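Local structure of multicopper oxidase (Arthrobacter sp. FB24, 3GDC) at residues D45-I48 and I52-K55; G171-G176 and L213-I218. The protein probably oxidises phenol-type substrates at a copper centre and passes the electrons to dioxygen, as laccases do. One frame throughout, in Å; residues are numbered along the deposited sequence.

From the N terminus, the chain first runs out along strand 33-49, turns over two residues and comes back along strand 52-59; interaction 1 closes this beta hairpin. Rather more than a hundred residues later, interaction 2 closes a wider loop, in which 36 residues separate the end of strand 163-172 and its calcium-binding turn from the loop at 213-218. The two closures follow one another in series, neither enclosing nor crossing the other. They still meet in space: the Phe-54 and Tyr-172 rings stack edge-to-face, and Ile-48 CD1 lies 3.6 Å from Tyr-172 CB. The hairpin of the first multicopper oxidase range is thereby packed against the calcium-binding turn of the second.

Interaction 1 of 2, residues D45-I48 and I52-K55; sequences DFEI and IIFK
Lys-55 runs side by side with Asp-45, both side chains pointing the same way, and it wraps around one carboxylate oxygen. CB of Lys-55 lies 3.9 Å from Asp-45 OD1. CG comes closer, 3.7 Å from that same OD1 of Asp-45. CD swings farther off, but the bend at chi3 (70°) brings CE back to 3.9 Å from Asp-45 OD1, and the one at chi4 (66°) puts NZ of Lys-55 on the syn lone pair of Asp-45 OD1, a salt bridge of 3.0 Å. Over one face of the carboxylate, Ile-53 crosses Asp-45 at about a right angle and sets its CG2 3.6 Å from Asp-45 CB, while its CD1 lies against CB and CG of Glu-47. The Glu-47 carboxylate belongs elsewhere, bridging to Arg-8 and accepting from Gly-51 N in the turn. This is an antiparallel beta hairpin, with Phe-46 and Phe-54 as a hydrogen-bonded pair on the face away from Lys-55. Phe-46 N gives to Phe-54 O at 2.9 Å, and Phe-54 N returns a bond to Phe-46 O at 2.7 Å. Nearer the turn, Ile-48 N reaches Ile-52 O at 3.1 Å by a more bent bond, 137° at the hydrogen. The same residue's CG1 touches both Ile-52 CG2 and Phe-54 CB, while the Phe-54 ring leads away from strand 45-48.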
loop_
_atom_site.group_PDB
_atom_site.type_symbol
_atom_site.label_atom_id
_atom_site.label_comp_id
_atom_site.label_asym_id
_atom_site.label_seq_id
_atom_site.Cartn_x
_atom_site.Cartn_y
_atom_site.Cartn_z
ATOM N N ASP A 45 -19.588 12.298 24.540
ATOM C CA ASP A 45 -19.669 10.840 24.637
ATOM C C ASP A 45 -20.524 10.276 23.513
ATOM O O ASP A 45 -21.571 10.840 23.179
ATOM C CB ASP A 45 -20.276 10.422 25.980
ATOM C CG ASP A 45 -19.349 10.674 27.151
ATOM O OD1 ASP A 45 -18.166 11.020 26.938
ATOM O OD2 ASP A 45 -19.806 10.501 28.301
ATOM N N PHE A 46 -20.073 9.148 22.956
ATOM C CA PHE A 46 -20.770 8.445 21.888
ATOM C C PHE A 46 -20.868 6.969 22.257
ATOM O O PHE A 46 -19.876 6.365 22.657
ATOM C CB PHE A 46 -20.008 8.576 20.569
ATOM C CG PHE A 46 -19.826 10.002 20.102
ATOM C CD1 PHE A 46 -20.821 10.637 19.363
ATOM C CD2 PHE A 46 -18.653 10.698 20.384
ATOM C CE1 PHE A 46 -20.657 11.965 18.908
ATOM C CE2 PHE A 46 -18.475 12.023 19.948
ATOM C CZ PHE A 46 -19.472 12.652 19.200
ATOM N N GLU A 47 -22.061 6.393 22.130
ATOM C CA GLU A 47 -22.208 4.956 22.325
ATOM C C GLU A 47 -21.960 4.234 21.008
ATOM O O GLU A 47 -22.857 4.124 20.177
ATOM C CB GLU A 47 -23.587 4.609 22.904
ATOM C CG GLU A 47 -23.706 3.122 23.244
ATOM C CD GLU A 47 -24.885 2.793 24.146
ATOM O OE1 GLU A 47 -25.706 3.681 24.451
ATOM O OE2 GLU A 47 -24.981 1.621 24.557
ATOM N N ILE A 48 -20.731 3.744 20.821
ATOM C CA ILE A 48 -20.320 3.174 19.533
ATOM C C ILE A 48 -20.669 1.692 19.364
ATOM O O ILE A 48 -20.846 1.202 18.239
ATOM C CB ILE A 48 -18.815 3.419 19.252
ATOM C CG1 ILE A 48 -17.955 2.956 20.435
ATOM C CG2 ILE A 48 -18.582 4.915 18.950
ATOM C CD1 ILE A 48 -16.510 2.624 20.089
ATOM N N ILE A 52 -20.824 0.484 25.265
ATOM C CA ILE A 52 -19.458 0.985 25.133
ATOM C C ILE A 52 -19.502 2.477 24.825
ATOM O O ILE A 52 -19.897 2.883 23.731
ATOM C CB ILE A 52 -18.671 0.224 24.034
ATOM C CG1 ILE A 52 -18.672 -1.294 24.294
ATOM C CG2 ILE A 52 -17.250 0.778 23.894
ATOM C CD1 ILE A 52 -17.942 -1.749 25.570
ATOM N N ILE A 53 -19.123 3.283 25.809
ATOM C CA ILE A 53 -19.194 4.734 25.682
ATOM C C ILE A 53 -17.815 5.286 25.371
ATOM O O ILE A 53 -16.901 5.215 26.197
ATOM C CB ILE A 53 -19.753 5.413 26.947
ATOM C CG1 ILE A 53 -21.103 4.797 27.361
ATOM C CG2 ILE A 53 -19.859 6.928 26.737
ATOM C CD1 ILE A 53 -22.167 4.788 26.262
ATOM N N PHE A 54 -17.681 5.828 24.167
ATOM C CA PHE A 54 -16.421 6.390 23.703
ATOM C C PHE A 54 -16.415 7.881 24.051
ATOM O O PHE A 54 -17.319 8.607 23.649
ATOM C CB PHE A 54 -16.288 6.179 22.192
ATOM C CG PHE A 54 -14.971 6.637 21.625
ATOM C CD1 PHE A 54 -13.824 5.864 21.790
ATOM C CD2 PHE A 54 -14.884 7.832 20.914
ATOM C CE1 PHE A 54 -12.593 6.286 21.264
ATOM C CE2 PHE A 54 -13.658 8.257 20.381
ATOM C CZ PHE A 54 -12.518 7.490 20.563
ATOM N N LYS A 55 -15.418 8.309 24.833
ATOM C CA LYS A 55 -15.244 9.726 25.174
ATOM C C LYS A 55 -14.519 10.400 24.013
ATOM O O LYS A 55 -13.291 10.312 23.888
ATOM C CB LYS A 55 -14.459 9.893 26.479
ATOM C CG LYS A 55 -15.043 9.111 27.670
ATOM C CD LYS A 55 -14.543 9.655 29.009
ATOM C CE LYS A 55 -15.137 11.035 29.326
ATOM N NZ LYS A 55 -16.612 10.995 29.556
#

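Interaction 2 of 2, residues G171-G176 and L213-I218; sequences GYNTDG and LEYDPI. With CA (calcium ion), chain H.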
loop_
_atom_site.group_PDB
_atom_site.type_symbol
_atom_site.label_atom_id
_atom_site.label_comp_id
_atom_site.label_asym_id
_atom_site.label_seq_id
_atom_site.Cartn_x
_atom_site.Cartn_y
_atom_site.Cartn_z
ATOM N N GLY A 171 -11.170 4.075 13.359
ATOM C CA GLY A 171 -11.015 3.067 14.400
ATOM C C GLY A 171 -11.268 3.707 15.743
ATOM O O GLY A 171 -11.123 4.926 15.907
ATOM N N TYR A 172 -11.646 2.878 16.712
ATOM C CA TYR A 172 -11.886 3.342 18.066
ATOM C C TYR A 172 -11.013 2.578 19.036
ATOM O O TYR A 172 -11.106 1.354 19.133
ATOM C CB TYR A 172 -13.358 3.187 18.456
ATOM C CG TYR A 172 -14.275 4.093 17.662
ATOM C CD1 TYR A 172 -14.295 5.472 17.900
ATOM C CD2 TYR A 172 -15.088 3.579 16.657
ATOM C CE1 TYR A 172 -15.120 6.314 17.166
ATOM C CE2 TYR A 172 -15.923 4.413 15.910
ATOM C CZ TYR A 172 -15.926 5.786 16.179
ATOM O OH TYR A 172 -16.720 6.634 15.457
ATOM N N ASN A 173 -10.145 3.329 19.706
ATOM C CA ASN A 173 -9.281 2.823 20.757
ATOM C C ASN A 173 -9.972 3.098 22.089
ATOM O O ASN A 173 -9.943 4.224 22.606
ATOM C CB ASN A 173 -7.912 3.510 20.669
ATOM C CG ASN A 173 -6.924 3.009 21.715
ATOM O OD1 ASN A 173 -7.263 2.187 22.576
ATOM N ND2 ASN A 173 -5.694 3.502 21.639
ATOM N N THR A 174 -10.621 2.072 22.626
ATOM C CA THR A 174 -11.476 2.242 23.799
ATOM C C THR A 174 -10.782 1.930 25.135
ATOM O O THR A 174 -11.214 2.422 26.174
ATOM C CB THR A 174 -12.762 1.403 23.681
ATOM O OG1 THR A 174 -12.416 0.016 23.648
ATOM C CG2 THR A 174 -13.522 1.747 22.396
ATOM N N ASP A 175 -9.723 1.123 25.115
ATOM C CA ASP A 175 -9.122 0.639 26.367
ATOM C C ASP A 175 -7.661 1.047 26.565
ATOM O O ASP A 175 -6.953 0.467 27.392
ATOM C CB ASP A 175 -9.290 -0.891 26.503
ATOM C CG ASP A 175 -8.574 -1.683 25.400
ATOM O OD1 ASP A 175 -7.584 -1.188 24.809
ATOM O OD2 ASP A 175 -9.004 -2.833 25.133
ATOM N N GLY A 176 -7.212 2.048 25.807
ATOM C CA GLY A 176 -5.823 2.483 25.864
ATOM C C GLY A 176 -4.900 1.590 25.060
ATOM O O GLY A 176 -5.346 0.706 24.321
ATOM N N LEU A 213 -7.845 6.016 9.840
ATOM C CA LEU A 213 -7.531 5.007 10.839
ATOM C C LEU A 213 -6.159 5.216 11.490
ATOM O O LEU A 213 -5.136 5.278 10.815
ATOM C CB LEU A 213 -7.641 3.602 10.228
ATOM C CG LEU A 213 -7.270 2.421 11.120
ATOM C CD1 LEU A 213 -8.219 2.328 12.316
ATOM C CD2 LEU A 213 -7.347 1.166 10.258
ATOM N N GLU A 214 -6.162 5.345 12.807
ATOM C CA GLU A 214 -4.935 5.496 13.566
ATOM C C GLU A 214 -4.455 4.117 14.043
ATOM O O GLU A 214 -5.243 3.151 14.083
ATOM C CB GLU A 214 -5.171 6.451 14.751
ATOM C CG GLU A 214 -3.924 6.795 15.572
ATOM C CD GLU A 214 -2.796 7.323 14.697
ATOM O OE1 GLU A 214 -2.831 8.531 14.378
ATOM O OE2 GLU A 214 -1.907 6.522 14.304
ATOM N N TYR A 215 -3.157 4.033 14.356
ATOM C CA TYR A 215 -2.508 2.844 14.954
ATOM C C TYR A 215 -2.191 1.741 13.932
ATOM O O TYR A 215 -1.028 1.345 13.781
ATOM C CB TYR A 215 -3.292 2.319 16.178
ATOM C CG TYR A 215 -3.558 3.381 17.236
ATOM C CD1 TYR A 215 -2.516 3.923 17.987
ATOM C CD2 TYR A 215 -4.855 3.839 17.483
ATOM C CE1 TYR A 215 -2.755 4.904 18.942
ATOM C CE2 TYR A 215 -5.103 4.826 18.441
ATOM C CZ TYR A 215 -4.050 5.345 19.168
ATOM O OH TYR A 215 -4.286 6.316 20.120
ATOM N N ASP A 216 -3.212 1.255 13.231
ATOM C CA ASP A 216 -3.019 0.278 12.156
ATOM C C ASP A 216 -2.472 0.976 10.906
ATOM O O ASP A 216 -3.000 2.011 10.502
ATOM C CB ASP A 216 -4.339 -0.419 11.832
ATOM C CG ASP A 216 -4.864 -1.253 12.993
ATOM O OD1 ASP A 216 -4.245 -2.301 13.301
ATOM O OD2 ASP A 216 -5.899 -0.875 13.580
ATOM N N PRO A 217 -1.417 0.416 10.285
ATOM C CA PRO A 217 -0.759 1.142 9.190
ATOM C C PRO A 217 -1.543 1.242 7.873
ATOM O O PRO A 217 -1.277 2.143 7.079
ATOM C CB PRO A 217 0.544 0.357 8.977
ATOM C CG PRO A 217 0.234 -1.029 9.458
ATOM C CD PRO A 217 -0.767 -0.883 10.569
ATOM N N ILE A 218 -2.485 0.330 7.626
ATOM C CA ILE A 218 -3.199 0.350 6.348
ATOM C C ILE A 218 -4.646 -0.108 6.493
ATOM O O ILE A 218 -4.970 -0.962 7.329
ATOM C CB ILE A 218 -2.435 -0.447 5.237
ATOM C CG1 ILE A 218 -2.976 -0.123 3.834
ATOM C CG2 ILE A 218 -2.462 -1.954 5.514
ATOM C CD1 ILE A 218 -1.951 -0.270 2.708
HETATM CA CA CA H . -6.818 -0.192 22.690
HETATM O O HOH W 1 -8.857 5.910 14.058
#
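Asn-173 splits its amide between a metal and an aromatic ring: OD1 binds the calcium ion at 2.4 Å, while ND2 lies 3.5 Å from CZ of Tyr-215. Amide and ring planes stand 86° apart. With CG anti to the backbone N (chi1 -178°), the Asn-173 side chain extends to the ring, its CB 3.8 Å from Tyr-215 CE2. ND2 has its hydrogen bond elsewhere, to Gly-177 O, so both ends of the amide are held. The ring in turn is backed by Glu-214, whose CG sits over the centre of one face; OE2 of that residue accepts from Tyr-215 N at 2.8 Å. Replacing Tyr-215 by alanine is likely to open a gap beside the Asn-173 amide and leave Glu-214 CG without the ring it packs on. Nearer the strand, Leu-213 CD1 presses on Gly-171 CA at 3.6 Å, where a CB on that glycine would clash. One water joins the two backbones, accepting from both Gly-171 N and Glu-214 N. Glu-214 OE1 also bonds to Thr-273 of a second subunit. Asp-175 OD1 and Gly-176 O, with Asp-179 and Glu-181, complete the metal shell: a calcium site built from the short acidic loop joining strands 163-172 and 182-185.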